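Local structure of carbonic anhydrase (Porphyridium purpureum, 1DDZ) at residues Ser11-Lys16 with Ala482-Asp487; Asp106-Ser111 with His358-Phe363; Asn354-Ser359 with His443-Thr448; Arg378-Gly383 with Glu462-Val467. The protein probably catalyses the reversible hydration of carbon dioxide to hydrogencarbonate and a proton, as a zinc-dependent carbonic anhydrase of the beta class. All coordinates share one frame; numbering follows the deposited sequence.

Contact 1: residues Ser11-Lys16 with Ala482-Asp487; sequences SDLEKK and AKANDD
Ser11 OG donates to Asp486 OD1 over 2.7 Å, on the lone pair anti to the other carboxylate oxygen. Next to it, Leu13 N gives its proton to Asn485 O at 2.9 Å, bent to 141° at the hydrogen, and a water accepts from Asp12 N while lying within hydrogen-bonding distance of Asn485 OD1 and Asp487 O. Ser11 is the N-cap of helix 12-25 and forms a capping box with Glu14: Ser11 N donates to Glu14 OE2 at 2.9 Å, and Glu14 N returns a weak bond to Ser11 OG. With chi1 at 63°, OG stands between its own N and carbonyl carbon, where the same oxygen can face both Glu14 N and the Asp486 carboxylate. On the other segment Asn485 closes an Asx turn, its OD1 met by Asp487 N from above the carbonyl plane at 2.8 Å. The Asp486 and Glu14 carboxylates come close (Asp486 OD1 to Glu14 OE1 4.4 Å), but Asp486 OD2 pairs with Arg407 and Glu14 OE1 with Arg410 of the second subunit, which probably offsets the repulsion. Were Asp486 an alanine, the N-cap hydroxyl of Ser11 and Arg407 of the second subunit would probably be left without their carboxylate partner. Outward from these polar groups, Leu13 straddles the loop: CD1 lies 3.7 Å from Asp486 CG, and CD2 3.8 Å from Ala484 CB.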
loop_
_atom_site.group_PDB
_atom_site.type_symbol
_atom_site.label_atom_id
_atom_site.label_comp_id
_atom_site.label_asym_id
_atom_site.label_seq_id
_atom_site.Cartn_x
_atom_site.Cartn_y
_atom_site.Cartn_z
ATOM N N SER A 11 4.365 -19.880 19.525
ATOM C CA SER A 11 4.773 -20.768 18.446
ATOM C C SER A 11 6.280 -20.891 18.553
ATOM O O SER A 11 6.923 -20.118 19.271
ATOM C CB SER A 11 4.428 -20.172 17.077
ATOM O OG SER A 11 5.131 -18.960 16.852
ATOM N N ASP A 12 6.841 -21.819 17.798
ATOM C CA ASP A 12 8.268 -22.015 17.772
ATOM C C ASP A 12 8.988 -20.768 17.303
ATOM O O ASP A 12 10.061 -20.454 17.815
ATOM C CB ASP A 12 8.610 -23.176 16.865
ATOM C CG ASP A 12 8.094 -24.495 17.401
ATOM O OD1 ASP A 12 7.692 -24.552 18.591
ATOM O OD2 ASP A 12 8.096 -25.476 16.629
ATOM N N LEU A 13 8.399 -20.044 16.346
ATOM C CA LEU A 13 9.020 -18.812 15.864
ATOM C C LEU A 13 9.133 -17.842 17.035
ATOM O O LEU A 13 10.185 -17.256 17.264
ATOM C CB LEU A 13 8.188 -18.159 14.770
ATOM C CG LEU A 13 8.907 -17.633 13.527
ATOM C CD1 LEU A 13 8.107 -16.480 12.978
ATOM C CD2 LEU A 13 10.310 -17.208 13.817
ATOM N N GLU A 14 8.032 -17.666 17.756
ATOM C CA GLU A 14 7.978 -16.778 18.921
ATOM C C GLU A 14 9.045 -17.126 19.960
ATOM O O GLU A 14 9.758 -16.249 20.446
ATOM C CB GLU A 14 6.573 -16.808 19.548
ATOM C CG GLU A 14 5.650 -15.668 19.064
ATOM C CD GLU A 14 4.165 -16.046 18.919
ATOM O OE1 GLU A 14 3.449 -15.295 18.209
ATOM O OE2 GLU A 14 3.711 -17.062 19.503
ATOM N N LYS A 15 9.192 -18.414 20.259
ATOM C CA LYS A 15 10.181 -18.855 21.234
ATOM C C LYS A 15 11.559 -18.510 20.721
ATOM O O LYS A 15 12.383 -17.938 21.437
ATOM C CB LYS A 15 10.086 -20.361 21.446
ATOM C CG LYS A 15 8.799 -20.805 22.108
ATOM C CD LYS A 15 8.820 -22.300 22.259
ATOM C CE LYS A 15 7.529 -22.826 22.860
ATOM N NZ LYS A 15 7.554 -24.320 22.797
ATOM N N LYS A 16 11.805 -18.855 19.463
ATOM C CA LYS A 16 13.068 -18.559 18.827
ATOM C C LYS A 16 13.442 -17.082 18.969
ATOM O O LYS A 16 14.576 -16.752 19.323
ATOM C CB LYS A 16 13.008 -18.928 17.352
ATOM C CG LYS A 16 14.273 -18.595 16.593
ATOM C CD LYS A 16 15.429 -19.365 17.193
ATOM C CE LYS A 16 16.750 -19.024 16.531
ATOM N NZ LYS A 16 17.810 -20.033 16.849
ATOM N N ALA A 482 17.089 -20.537 10.848
ATOM C CA ALA A 482 17.093 -21.474 9.731
ATOM C C ALA A 482 15.728 -22.089 9.487
ATOM O O ALA A 482 15.466 -22.591 8.411
ATOM C CB ALA A 482 18.113 -22.568 9.964
ATOM N N LYS A 483 14.898 -22.145 10.513
ATOM C CA LYS A 483 13.561 -22.696 10.359
ATOM C C LYS A 483 12.873 -22.645 11.704
ATOM O O LYS A 483 13.457 -23.012 12.711
ATOM C CB LYS A 483 13.620 -24.142 9.877
ATOM C CG LYS A 483 12.306 -24.664 9.330
ATOM C CD LYS A 483 12.423 -26.134 8.962
ATOM C CE LYS A 483 11.211 -26.603 8.174
ATOM N NZ LYS A 483 11.216 -28.082 7.959
ATOM N N ALA A 484 11.627 -22.199 11.701
ATOM C CA ALA A 484 10.845 -22.082 12.912
ATOM C C ALA A 484 9.372 -21.940 12.522
ATOM O O ALA A 484 8.960 -20.975 11.869
ATOM C CB ALA A 484 11.315 -20.873 13.724
ATOM N N ASN A 485 8.585 -22.927 12.906
ATOM C CA ASN A 485 7.168 -22.923 12.606
ATOM C C ASN A 485 6.493 -21.810 13.367
ATOM O O ASN A 485 6.781 -21.592 14.541
ATOM C CB ASN A 485 6.543 -24.251 13.007
ATOM C CG ASN A 485 5.096 -24.322 12.645
ATOM O OD1 ASN A 485 4.226 -24.161 13.496
ATOM N ND2 ASN A 485 4.819 -24.496 11.356
ATOM N N ASP A 486 5.625 -21.075 12.695
ATOM C CA ASP A 486 4.943 -20.003 13.363
ATOM C C ASP A 486 3.477 -20.310 13.637
ATOM O O ASP A 486 2.686 -19.402 13.839
ATOM C CB ASP A 486 5.083 -18.708 12.578
ATOM C CG ASP A 486 4.602 -17.499 13.367
ATOM O OD1 ASP A 486 4.757 -17.478 14.611
ATOM O OD2 ASP A 486 4.052 -16.572 12.743
ATOM N N ASP A 487 3.123 -21.586 13.735
ATOM C CA ASP A 487 1.735 -21.945 13.999
ATOM C C ASP A 487 1.413 -22.055 15.495
ATOM O O ASP A 487 2.196 -22.592 16.275
ATOM C CB ASP A 487 1.363 -23.234 13.247
ATOM C CG ASP A 487 1.499 -23.099 11.712
ATOM O OD1 ASP A 487 1.309 -21.989 11.161
ATOM O OD2 ASP A 487 1.799 -24.114 11.043
HETATM O O HOH W 1 4.967 -23.616 16.488
#

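Contact 2: residues Asp106-Ser111 with His358-Phe363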
loop_
_atom_site.group_PDB
_atom_site.type_symbol
_atom_site.label_atom_id
_atom_site.label_comp_id
_atom_site.label_asym_id
_atom_site.label_seq_id
_atom_site.Cartn_x
_atom_site.Cartn_y
_atom_site.Cartn_z
ATOM N N ASP A 106 1.720 3.926 -3.182
ATOM C CA ASP A 106 2.676 3.038 -2.508
ATOM C C ASP A 106 3.379 3.858 -1.436
ATOM O O ASP A 106 4.178 4.739 -1.754
ATOM C CB ASP A 106 3.706 2.470 -3.508
ATOM C CG ASP A 106 4.735 1.554 -2.854
ATOM O OD1 ASP A 106 4.447 0.958 -1.825
ATOM O OD2 ASP A 106 5.853 1.425 -3.364
ATOM N N ILE A 107 3.100 3.561 -0.173
ATOM C CA ILE A 107 3.694 4.279 0.945
ATOM C C ILE A 107 5.181 3.992 1.096
ATOM O O ILE A 107 5.891 4.820 1.631
ATOM C CB ILE A 107 2.968 3.990 2.284
ATOM C CG1 ILE A 107 3.454 4.940 3.379
ATOM C CG2 ILE A 107 3.183 2.542 2.681
ATOM C CD1 ILE A 107 2.650 6.156 3.523
ATOM N N SER A 108 5.669 2.838 0.647
ATOM C CA SER A 108 7.103 2.574 0.768
ATOM C C SER A 108 7.849 3.541 -0.149
ATOM O O SER A 108 8.932 4.036 0.187
ATOM C CB SER A 108 7.448 1.128 0.412
ATOM O OG SER A 108 8.856 0.969 0.278
ATOM N N PHE A 109 7.252 3.820 -1.304
ATOM C CA PHE A 109 7.823 4.741 -2.274
ATOM C C PHE A 109 7.630 6.183 -1.783
ATOM O O PHE A 109 8.589 6.957 -1.733
ATOM C CB PHE A 109 7.183 4.484 -3.664
ATOM C CG PHE A 109 7.126 5.693 -4.553
ATOM C CD1 PHE A 109 8.296 6.344 -4.956
ATOM C CD2 PHE A 109 5.899 6.219 -4.932
ATOM C CE1 PHE A 109 8.237 7.513 -5.715
ATOM C CE2 PHE A 109 5.829 7.384 -5.689
ATOM C CZ PHE A 109 6.994 8.034 -6.076
ATOM N N LEU A 110 6.405 6.528 -1.396
ATOM C CA LEU A 110 6.076 7.855 -0.920
ATOM C C LEU A 110 6.888 8.309 0.323
ATOM O O LEU A 110 7.290 9.476 0.414
ATOM C CB LEU A 110 4.580 7.934 -0.631
ATOM C CG LEU A 110 3.603 7.783 -1.799
ATOM C CD1 LEU A 110 2.168 7.732 -1.295
ATOM C CD2 LEU A 110 3.797 8.937 -2.733
ATOM N N SER A 111 7.113 7.416 1.285
ATOM C CA SER A 111 7.893 7.759 2.481
ATOM C C SER A 111 9.398 7.982 2.164
ATOM O O SER A 111 10.013 8.890 2.732
ATOM C CB SER A 111 7.642 6.753 3.621
ATOM O OG SER A 111 8.063 5.436 3.298
ATOM N N HIS A 358 4.460 -6.175 7.919
ATOM C CA HIS A 358 3.671 -7.378 7.610
ATOM C C HIS A 358 2.898 -7.304 6.308
ATOM O O HIS A 358 2.932 -8.234 5.505
ATOM C CB HIS A 358 2.643 -7.677 8.711
ATOM C CG HIS A 358 3.242 -8.050 10.026
ATOM N ND1 HIS A 358 4.111 -9.103 10.162
ATOM C CD2 HIS A 358 3.067 -7.540 11.266
ATOM C CE1 HIS A 358 4.446 -9.238 11.431
ATOM N NE2 HIS A 358 3.825 -8.300 12.121
ATOM N N SER A 359 2.180 -6.198 6.130
ATOM C CA SER A 359 1.349 -5.990 4.966
ATOM C C SER A 359 1.902 -5.071 3.880
ATOM O O SER A 359 1.159 -4.638 3.033
ATOM C CB SER A 359 0.020 -5.463 5.433
ATOM O OG SER A 359 0.242 -4.513 6.446
ATOM N N ASP A 360 3.210 -4.840 3.864
ATOM C CA ASP A 360 3.818 -3.964 2.868
ATOM C C ASP A 360 4.025 -4.657 1.518
ATOM O O ASP A 360 4.908 -5.489 1.410
ATOM C CB ASP A 360 5.151 -3.460 3.389
ATOM C CG ASP A 360 5.763 -2.429 2.478
ATOM O OD1 ASP A 360 5.082 -1.444 2.177
ATOM O OD2 ASP A 360 6.925 -2.586 2.077
ATOM N N MET A 361 3.261 -4.285 0.487
ATOM C CA MET A 361 3.350 -4.906 -0.839
ATOM C C MET A 361 4.692 -4.735 -1.520
ATOM O O MET A 361 5.154 -5.663 -2.196
ATOM C CB MET A 361 2.223 -4.432 -1.767
ATOM C CG MET A 361 0.854 -4.997 -1.419
ATOM S SD MET A 361 0.752 -6.782 -1.700
ATOM C CE MET A 361 0.749 -6.828 -3.521
ATOM N N SER A 362 5.331 -3.583 -1.366
ATOM C CA SER A 362 6.654 -3.407 -1.973
ATOM C C SER A 362 7.623 -4.450 -1.394
ATOM O O SER A 362 8.399 -5.070 -2.113
ATOM C CB SER A 362 7.188 -1.988 -1.742
ATOM O OG SER A 362 8.499 -1.867 -2.268
ATOM N N PHE A 363 7.592 -4.618 -0.075
ATOM C CA PHE A 363 8.420 -5.603 0.623
ATOM C C PHE A 363 8.005 -7.044 0.240
ATOM O O PHE A 363 8.850 -7.862 -0.164
ATOM C CB PHE A 363 8.333 -5.346 2.161
ATOM C CG PHE A 363 8.581 -6.559 3.020
ATOM C CD1 PHE A 363 7.585 -7.017 3.876
ATOM C CD2 PHE A 363 9.787 -7.243 2.972
ATOM C CE1 PHE A 363 7.779 -8.146 4.677
ATOM C CE2 PHE A 363 9.995 -8.380 3.764
ATOM C CZ PHE A 363 8.983 -8.826 4.620
HETATM O O HOH W 2 8.434 0.779 -3.435
HETATM O O HOH W 3 4.652 -1.015 -0.279
HETATM O O HOH W 4 9.353 -1.667 1.380
#
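Two equivalent helix starts, one from each carbonic anhydrase repeat of the chain, face each other here: Ser108 in the first turn of helix 107-119 and Ser362 in that of helix 361-373. Ser108 CB touches Ser362 CB at 3.8 Å, and Ser108 OG is likewise 3.8 Å from Ser362 OG, so the direct contact is small. The N-cap aspartates flank this pair. Asp106 OD2 lies 4.0 Å from Ser362 CB, and Asp360 OD1 3.9 Å from Ser108 CB, so each carboxylate reaches across to the serine of the opposite helix. Both acids hold CG anti to the backbone N (chi1 179° in Asp106, -174° in Asp360), which carries the carboxylates over their own helix ends: Asp360 OD2 accepts from Phe363 N, met from above the carboxylate plane, and Asp106 OD1 takes a weak bond from Ser108 N. Water does most of the joining. One molecule sits very close to Asp106 OD1 and Asp360 OD1 and accepts from Ser362 N at 2.9 Å, between two like-charged groups whose repulsion it probably screens. A second links Asp106 OD2 to Ser362 OG, and a third links Ser108 OG to Asp360 OD2. The whole is buried, with Trp405 packed on Ser108 and Asp360, and His95 and His349 touching Ser108 and Ser362 respectively. Ile107 also packs on Met361 of the second subunit. The arrangement is that of a pseudo-twofold interface between tandem beta-carbonic anhydrase repeats, mirroring the dimer that single-repeat members of the family form from two separate chains.

Contact 3: residues Asn354-Ser359 with His443-Thr448; sequences NQCIHS and HNVCAT
The irregular backbone of 354-359 passes beside the last turns of helix 426-447, coming closest where the CA atoms of His358 and Asn444 are 6.2 Å apart. Asn444 carries the contact. Its ND2 donates to Cys356 O at 3.0 Å, with 146° at the hydrogen, and approaches from above the carbonyl plane. The Asn444 and His358 side chains cross at about a right angle, the amide plane turned 43° from the ring. From there ND2 lies over one ring face, displaced from the ring centre, while Asn444 OD1 comes within 3.1 Å of His358 CE1. Asn444 CG is anti to its carbonyl carbon (chi1 -69°), and this turn of the side chain swings the amide toward the loop. A water in the plane of the imidazole, at its edge, is 2.6 Å from His358 ND1 and donates to Asn444 O, tying the ring to the helix backbone as well. The other ring nitrogen, NE2, is hydrogen-bonded to Asp411 of the second subunit, whose His408 meets the ring edge-to-face. Both ring nitrogens are thus engaged, which probably holds the imidazole's rotation. Beside this, Cys356 SG packs 3.8 Å from Val445 CG1. Loop and helix thus form a buried junction of the alpha-beta-alpha fold, joining the crossover after strand 346-351 to helix 426-447 where the second subunit also packs.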
loop_
_atom_site.group_PDB
_atom_site.type_symbol
_atom_site.label_atom_id
_atom_site.label_comp_id
_atom_site.label_asym_id
_atom_site.label_seq_id
_atom_site.Cartn_x
_atom_site.Cartn_y
_atom_site.Cartn_z
ATOM N N ASN A 354 14.988 0.249 6.795
ATOM C CA ASN A 354 14.919 -1.181 6.489
ATOM C C ASN A 354 13.749 -1.936 7.096
ATOM O O ASN A 354 13.936 -3.001 7.712
ATOM C CB ASN A 354 16.252 -1.879 6.823
ATOM C CG ASN A 354 16.834 -1.444 8.163
ATOM O OD1 ASN A 354 17.550 -0.452 8.230
ATOM N ND2 ASN A 354 16.525 -2.178 9.225
ATOM N N GLN A 355 12.544 -1.394 6.872
ATOM C CA GLN A 355 11.292 -1.954 7.385
ATOM C C GLN A 355 10.795 -3.160 6.593
ATOM O O GLN A 355 10.977 -3.238 5.361
ATOM C CB GLN A 355 10.189 -0.905 7.369
ATOM C CG GLN A 355 10.388 0.294 8.262
ATOM C CD GLN A 355 10.280 -0.056 9.709
ATOM O OE1 GLN A 355 11.197 -0.636 10.293
ATOM N NE2 GLN A 355 9.186 0.333 10.317
ATOM N N CYS A 356 10.205 -4.106 7.323
ATOM C CA CYS A 356 9.622 -5.321 6.747
ATOM C C CYS A 356 8.226 -5.424 7.327
ATOM O O CYS A 356 7.922 -6.373 8.046
ATOM C CB CYS A 356 10.427 -6.567 7.143
ATOM S SG CYS A 356 12.055 -6.613 6.465
ATOM N N ILE A 357 7.400 -4.421 7.043
ATOM C CA ILE A 357 6.042 -4.355 7.528
ATOM C C ILE A 357 5.250 -5.566 7.027
ATOM O O ILE A 357 5.407 -5.978 5.875
ATOM C CB ILE A 357 5.438 -3.019 7.111
ATOM C CG1 ILE A 357 6.236 -1.890 7.780
ATOM C CG2 ILE A 357 3.969 -2.959 7.436
ATOM C CD1 ILE A 357 6.055 -0.519 7.155
ATOM N N HIS A 358 4.460 -6.175 7.919
ATOM C CA HIS A 358 3.671 -7.378 7.610
ATOM C C HIS A 358 2.898 -7.304 6.308
ATOM O O HIS A 358 2.932 -8.234 5.505
ATOM C CB HIS A 358 2.643 -7.677 8.711
ATOM C CG HIS A 358 3.242 -8.050 10.026
ATOM N ND1 HIS A 358 4.111 -9.103 10.162
ATOM C CD2 HIS A 358 3.067 -7.540 11.266
ATOM C CE1 HIS A 358 4.446 -9.238 11.431
ATOM N NE2 HIS A 358 3.825 -8.300 12.121
ATOM N N SER A 359 2.180 -6.198 6.130
ATOM C CA SER A 359 1.349 -5.990 4.966
ATOM C C SER A 359 1.902 -5.071 3.880
ATOM O O SER A 359 1.159 -4.638 3.033
ATOM C CB SER A 359 0.020 -5.463 5.433
ATOM O OG SER A 359 0.242 -4.513 6.446
ATOM N N HIS A 443 11.950 -11.032 12.419
ATOM C CA HIS A 443 10.807 -11.768 12.915
ATOM C C HIS A 443 9.712 -11.700 11.863
ATOM O O HIS A 443 9.222 -12.740 11.438
ATOM C CB HIS A 443 10.315 -11.183 14.241
ATOM C CG HIS A 443 9.417 -12.103 15.016
ATOM N ND1 HIS A 443 9.204 -11.974 16.374
ATOM C CD2 HIS A 443 8.660 -13.154 14.621
ATOM C CE1 HIS A 443 8.354 -12.895 16.780
ATOM N NE2 HIS A 443 8.005 -13.625 15.737
ATOM N N ASN A 444 9.402 -10.487 11.407
ATOM C CA ASN A 444 8.388 -10.251 10.383
ATOM C C ASN A 444 8.639 -11.044 9.098
ATOM O O ASN A 444 7.716 -11.645 8.571
ATOM C CB ASN A 444 8.275 -8.763 10.051
ATOM C CG ASN A 444 7.688 -7.954 11.174
ATOM O OD1 ASN A 444 7.315 -8.496 12.207
ATOM N ND2 ASN A 444 7.573 -6.641 10.970
ATOM N N VAL A 445 9.869 -11.102 8.588
ATOM C CA VAL A 445 10.054 -11.888 7.366
ATOM C C VAL A 445 9.869 -13.371 7.642
ATOM O O VAL A 445 9.357 -14.086 6.800
ATOM C CB VAL A 445 11.367 -11.559 6.524
ATOM C CG1 VAL A 445 12.088 -10.359 7.043
ATOM C CG2 VAL A 445 12.273 -12.738 6.351
ATOM N N CYS A 446 10.231 -13.815 8.841
ATOM C CA CYS A 446 10.084 -15.218 9.225
ATOM C C CYS A 446 8.611 -15.599 9.332
ATOM O O CYS A 446 8.216 -16.733 9.020
ATOM C CB CYS A 446 10.766 -15.477 10.569
ATOM S SG CYS A 446 12.576 -15.470 10.488
ATOM N N ALA A 447 7.806 -14.639 9.774
ATOM C CA ALA A 447 6.385 -14.833 9.939
ATOM C C ALA A 447 5.557 -14.674 8.643
ATOM O O ALA A 447 4.377 -14.983 8.651
ATOM C CB ALA A 447 5.866 -13.907 11.044
ATOM N N THR A 448 6.160 -14.254 7.536
ATOM C CA THR A 448 5.395 -14.112 6.297
ATOM C C THR A 448 4.958 -15.466 5.739
ATOM O O THR A 448 5.692 -16.449 5.830
ATOM C CB THR A 448 6.195 -13.424 5.178
ATOM O OG1 THR A 448 7.321 -14.234 4.833
ATOM C CG2 THR A 448 6.651 -12.037 5.590
HETATM O O HOH W 5 5.058 -11.116 8.787
#

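Contact 4: residues Arg378-Gly383 with Glu462-Val467; sequences RVVVCG and EVQGVV
Strands 378-383 and 462-467 run parallel and in register, their short axes 4.7 Å apart at 20°. Backbone bonds alternate between them: Val379 N to Glu462 O and Gln464 N to Val379 O, both 2.8 Å, then Val381 N to Gln464 O. Val466 N to Val381 O and Gly383 N to Val466 O continue the series. The side chains are tight at the buried end, where Val466 CG1 presses on Cys382 SG at 3.4 Å and on Val380 CG1 at 4.1 Å; Phe40 of helix 38-53 and Trp325 of strand 323-328 pack on this same face. Val379, Val381 and Val463 project from the reverse face. At the partly exposed end the backbone stays close, and the looseness is in the side-chain pairing. Arg378 and Glu462 run alongside each other in the same direction, and the arginine, bent at chi2 and chi3 (103° and 100°), folds its aliphatic part along the carboxylate, with CG 3.1 Å from Glu462 OE1. That oxygen meets the rim of the guanidinium, close to level with it, and its salt bridge to Arg378 NE is long, 3.5 Å. Replacing Arg378 by an alanine is likely to cost the Glu462 carboxylate both its cationic mate and the methylenes lying against it. Beyond Gly383 comes His384, a ligand of the second zinc ion. Here the central strand 378-384, leading to the metal site, pairs with its neighbour 462-468 in the five-stranded mixed sheet of a beta-carbonic anhydrase domain.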
loop_
_atom_site.group_PDB
_atom_site.type_symbol
_atom_site.label_atom_id
_atom_site.label_comp_id
_atom_site.label_asym_id
_atom_site.label_seq_id
_atom_site.Cartn_x
_atom_site.Cartn_y
_atom_site.Cartn_z
ATOM N N ARG A 378 19.379 -17.237 1.274
ATOM C CA ARG A 378 19.395 -16.359 2.441
ATOM C C ARG A 378 18.680 -15.050 2.245
ATOM O O ARG A 378 18.721 -14.473 1.173
ATOM C CB ARG A 378 20.829 -16.002 2.830
ATOM C CG ARG A 378 21.459 -16.935 3.836
ATOM C CD ARG A 378 22.444 -17.910 3.196
ATOM N NE ARG A 378 23.835 -17.476 3.364
ATOM C CZ ARG A 378 24.534 -16.819 2.439
ATOM N NH1 ARG A 378 23.981 -16.504 1.268
ATOM N NH2 ARG A 378 25.802 -16.514 2.671
ATOM N N VAL A 379 18.044 -14.568 3.299
ATOM C CA VAL A 379 17.407 -13.272 3.260
ATOM C C VAL A 379 18.106 -12.539 4.392
ATOM O O VAL A 379 18.121 -13.037 5.526
ATOM C CB VAL A 379 15.896 -13.339 3.534
ATOM C CG1 VAL A 379 15.326 -11.932 3.672
ATOM C CG2 VAL A 379 15.187 -14.081 2.384
ATOM N N VAL A 380 18.738 -11.414 4.077
ATOM C CA VAL A 380 19.439 -10.622 5.078
ATOM C C VAL A 380 18.754 -9.286 5.341
ATOM O O VAL A 380 18.468 -8.564 4.395
ATOM C CB VAL A 380 20.904 -10.336 4.628
ATOM C CG1 VAL A 380 21.627 -9.445 5.649
ATOM C CG2 VAL A 380 21.667 -11.641 4.435
ATOM N N VAL A 381 18.403 -8.996 6.595
ATOM C CA VAL A 381 17.819 -7.693 6.945
ATOM C C VAL A 381 18.995 -6.923 7.559
ATOM O O VAL A 381 19.570 -7.347 8.574
ATOM C CB VAL A 381 16.641 -7.767 7.982
ATOM C CG1 VAL A 381 16.196 -6.362 8.372
ATOM C CG2 VAL A 381 15.447 -8.528 7.404
ATOM N N CYS A 382 19.379 -5.821 6.917
ATOM C CA CYS A 382 20.503 -5.035 7.386
ATOM C C CYS A 382 20.149 -3.634 7.835
ATOM O O CYS A 382 19.532 -2.866 7.095
ATOM C CB CYS A 382 21.565 -4.948 6.303
ATOM S SG CYS A 382 23.084 -4.081 6.815
ATOM N N GLY A 383 20.459 -3.351 9.096
ATOM C CA GLY A 383 20.240 -2.022 9.642
ATOM C C GLY A 383 21.622 -1.383 9.751
ATOM O O GLY A 383 22.617 -2.041 9.464
ATOM N N GLU A 462 17.644 -19.338 4.938
ATOM C CA GLU A 462 18.131 -18.769 6.187
ATOM C C GLU A 462 17.808 -17.281 6.277
ATOM O O GLU A 462 18.013 -16.536 5.327
ATOM C CB GLU A 462 19.639 -18.984 6.249
ATOM C CG GLU A 462 20.361 -18.263 7.356
ATOM C CD GLU A 462 21.850 -18.536 7.340
ATOM O OE1 GLU A 462 22.582 -17.796 6.646
ATOM O OE2 GLU A 462 22.288 -19.496 8.015
ATOM N N VAL A 463 17.220 -16.859 7.381
ATOM C CA VAL A 463 16.914 -15.441 7.572
ATOM C C VAL A 463 17.953 -14.912 8.555
ATOM O O VAL A 463 17.986 -15.320 9.714
ATOM C CB VAL A 463 15.502 -15.222 8.144
ATOM C CG1 VAL A 463 15.242 -13.730 8.320
ATOM C CG2 VAL A 463 14.444 -15.858 7.225
ATOM N N GLN A 464 18.813 -14.025 8.078
ATOM C CA GLN A 464 19.894 -13.437 8.867
ATOM C C GLN A 464 19.655 -11.957 9.198
ATOM O O GLN A 464 19.144 -11.186 8.374
ATOM C CB GLN A 464 21.207 -13.615 8.088
ATOM C CG GLN A 464 22.411 -12.855 8.601
ATOM C CD GLN A 464 23.066 -13.501 9.817
ATOM O OE1 GLN A 464 22.998 -12.973 10.933
ATOM N NE2 GLN A 464 23.720 -14.616 9.599
ATOM N N GLY A 465 19.991 -11.582 10.425
ATOM C CA GLY A 465 19.852 -10.211 10.896
ATOM C C GLY A 465 21.276 -9.692 11.045
ATOM O O GLY A 465 22.148 -10.399 11.578
ATOM N N VAL A 466 21.512 -8.450 10.648
ATOM C CA VAL A 466 22.867 -7.908 10.644
ATOM C C VAL A 466 22.813 -6.389 10.876
ATOM O O VAL A 466 21.767 -5.779 10.670
ATOM C CB VAL A 466 23.504 -8.303 9.241
ATOM C CG1 VAL A 466 23.688 -7.120 8.327
ATOM C CG2 VAL A 466 24.755 -9.130 9.398
ATOM N N VAL A 467 23.877 -5.800 11.425
ATOM C CA VAL A 467 23.930 -4.343 11.649
ATOM C C VAL A 467 25.392 -3.917 11.574
ATOM O O VAL A 467 26.276 -4.737 11.761
ATOM C CB VAL A 467 23.358 -3.919 13.033
ATOM C CG1 VAL A 467 24.350 -4.258 14.165
ATOM C CG2 VAL A 467 23.073 -2.418 13.059
#

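Overall arrangement
Contacts 3 and 4 lie inside one carbonic anhydrase repeat, their centres 12 Å apart, and meet where Val445 CG2 packs 3.7 Å from Val463 CG1. Contact 3 shares His358 and Ser359 with contact 2, where Phe363 reaches back onto Cys356, Val445 and Thr448. Contact 1 closes the longest loop of the four, enclosing the other three; its Leu13 rests on His443, Cys446 and Ala447 of contact 3, and its Asp486 on Ala447. Contacts 1, 2 and 3 touch the second subunit; contact 4 does not. Contact 4 is nearest the metal, with Gly383 about 7 Å from a zinc ion, whereas the side chains of Ser362 and Cys356 are each about 13 Å from one.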